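Local coordinates for pheromone cOB1/lipoprotein, YaeC family (Enterococcus faecalis, PDB 4EF1) that probably binds methionine as the substrate-binding lipoprotein of a transporter, and is also the precursor of the sex pheromone cOB1, at residues 36-39 with 43-46. Residues are numbered along the deposited sequence; the frame is centred on the assembly and turned at random.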
ATOM      1  N   THR A  36       2.375   4.568 -16.788  1.00 26.95           N
ATOM      2  CA  THR A  36       2.746   3.166 -17.125  1.00 30.54           C
ATOM      3  C   THR A  36       2.247   2.363 -15.937  1.00 27.63           C
ATOM      4  O   THR A  36       2.523   2.755 -14.822  1.00 26.81           O
ATOM      5  CB  THR A  36       4.252   3.000 -17.301  1.00 30.07           C
ATOM      6  OG1 THR A  36       4.665   3.803 -18.405  1.00 32.98           O
ATOM      7  CG2 THR A  36       4.643   1.541 -17.601  1.00 31.79           C
ATOM      8  N   THR A  37       1.471   1.301 -16.185  1.00 24.90           N
ATOM      9  CA  THR A  37       0.889   0.470 -15.118  0.50 24.97           C
ATOM     10  C   THR A  37       1.793  -0.754 -14.870  1.00 24.41           C
ATOM     11  O   THR A  37       2.294  -1.351 -15.827  1.00 25.51           O
ATOM     12  CB  THR A  37      -0.570   0.065 -15.494  0.50 25.66           C
ATOM     13  OG1 THR A  37      -1.409   1.238 -15.481  0.50 23.24           O
ATOM     14  CG2 THR A  37      -1.143  -0.987 -14.547  0.50 24.50           C
ATOM     15  N   TYR A  38       1.997  -1.091 -13.611  1.00 21.93           N
ATOM     16  CA  TYR A  38       2.781  -2.245 -13.138  1.00 22.89           C
ATOM     17  C   TYR A  38       1.913  -3.068 -12.176  1.00 23.77           C
ATOM     18  O   TYR A  38       1.162  -2.510 -11.374  1.00 25.17           O
ATOM     19  CB  TYR A  38       4.042  -1.807 -12.376  1.00 24.07           C
ATOM     20  CG  TYR A  38       5.019  -1.068 -13.228  1.00 26.23           C
ATOM     21  CD1 TYR A  38       5.974  -1.750 -13.967  1.00 26.56           C
ATOM     22  CD2 TYR A  38       4.975   0.330 -13.343  1.00 25.37           C
ATOM     23  CE1 TYR A  38       6.848  -1.078 -14.812  1.00 26.91           C
ATOM     24  CE2 TYR A  38       5.868   1.013 -14.183  1.00 27.27           C
ATOM     25  CZ  TYR A  38       6.803   0.301 -14.903  1.00 27.21           C
ATOM     26  OH  TYR A  38       7.674   0.944 -15.742  1.00 27.02           O
ATOM     27  N   THR A  39       2.008  -4.383 -12.285  1.00 26.12           N
ATOM     28  CA  THR A  39       1.204  -5.321 -11.500  1.00 28.50           C
ATOM     29  C   THR A  39       1.930  -5.858 -10.255  1.00 26.54           C
ATOM     30  O   THR A  39       1.356  -6.652  -9.530  1.00 25.54           O
ATOM     31  CB  THR A  39       0.806  -6.508 -12.414  1.00 29.39           C
ATOM     32  OG1 THR A  39       1.981  -7.176 -12.878  1.00 24.74           O
ATOM     33  CG2 THR A  39       0.020  -6.015 -13.636  1.00 30.73           C
ATOM     34  N   LEU A  43       9.119  -4.106 -10.089  1.00 26.97           N
ATOM     35  CA  LEU A  43       9.366  -3.465 -11.381  1.00 27.37           C
ATOM     36  C   LEU A  43       9.229  -1.931 -11.425  1.00 26.96           C
ATOM     37  O   LEU A  43      10.027  -1.298 -12.115  1.00 24.93           O
ATOM     38  CB  LEU A  43       8.571  -4.123 -12.516  1.00 26.22           C
ATOM     39  CG  LEU A  43       9.025  -5.554 -12.940  1.00 28.75           C
ATOM     40  CD1 LEU A  43       8.138  -6.037 -14.090  1.00 28.86           C
ATOM     41  CD2 LEU A  43      10.497  -5.652 -13.377  1.00 26.30           C
ATOM     42  N   PRO A  44       8.275  -1.347 -10.695  1.00 23.13           N
ATOM     43  CA  PRO A  44       8.201   0.138 -10.646  1.00 22.35           C
ATOM     44  C   PRO A  44       9.445   0.826 -10.088  1.00 21.75           C
ATOM     45  O   PRO A  44       9.791   1.941 -10.533  1.00 21.70           O
ATOM     46  CB  PRO A  44       6.989   0.430  -9.776  1.00 21.93           C
ATOM     47  CG  PRO A  44       6.278  -0.858  -9.596  1.00 21.96           C
ATOM     48  CD  PRO A  44       7.193  -1.977  -9.895  1.00 22.75           C
ATOM     49  N   ASN A  45      10.087   0.202  -9.104  1.00 21.22           N
ATOM     50  CA  ASN A  45      11.376   0.691  -8.631  1.00 21.16           C
ATOM     51  C   ASN A  45      12.504   0.422  -9.622  1.00 22.90           C
ATOM     52  O   ASN A  45      13.320   1.324  -9.841  1.00 22.60           O
ATOM     53  CB  ASN A  45      11.712   0.169  -7.234  1.00 21.17           C
ATOM     54  CG  ASN A  45      10.975   0.928  -6.120  1.00 20.83           C
ATOM     55  OD1 ASN A  45      10.659   2.105  -6.260  1.00 21.94           O
ATOM     56  ND2 ASN A  45      10.775   0.271  -4.981  1.00 21.96           N
ATOM     57  N   LYS A  46      12.565  -0.780 -10.225  1.00 24.76           N
ATOM     58  CA  LYS A  46      13.555  -1.057 -11.274  0.50 25.07           C
ATOM     59  C   LYS A  46      13.406  -0.034 -12.395  1.00 24.12           C
ATOM     60  O   LYS A  46      14.388   0.554 -12.848  1.00 24.65           O
ATOM     61  CB  LYS A  46      13.436  -2.484 -11.849  0.50 27.88           C
ATOM     62  CG  LYS A  46      13.863  -3.597 -10.881  0.50 28.64           C
ATOM     63  CD  LYS A  46      14.012  -4.972 -11.544  0.50 29.85           C
ATOM     64  CE  LYS A  46      14.567  -6.007 -10.569  0.50 30.66           C
ATOM     65  NZ  LYS A  46      15.927  -5.673 -10.057  0.50 31.52           N
TER
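The turn from strand 31-37 into helix 43-50, in one of the two lobes that enclose the bound selenomethionine in this periplasmic-binding-protein fold, closes by laying Tyr38 against the helix's first turn. Pro44 meets the ring with its CA, 4.2 Å from the Tyr38 ring centroid and only 7° off the normal, a CH-pi contact over the face. The proline ring continues back along the tyrosine toward its root, where Pro44 CG packs on Tyr38 CB at 3.7 Å. Leu43 comes in obliquely with its CB, 3.8 Å from Tyr38 CD1, and its side chain crosses the tyrosine at about a right angle. With Tyr38 CG anti to its own carbonyl carbon (chi1 -64°) and the ring plane nearly perpendicular to the CA-CB-CG plane (chi2 -87°), a broad face is presented to the helix start. No hydrogen bond links the two segments; apolar packing and the CH-pi contact join them. Asp40, in the connecting loop, accepts a hydrogen bond from the Leu43 backbone N through its OD2. Tyr38 also touches Ile53, while Pro44 rests on Phe58, a ligand-pocket residue of strand 55-60; strand 31-37, which leads into Tyr38, is an outermost strand of the six-stranded sheet, next to strand 4-10.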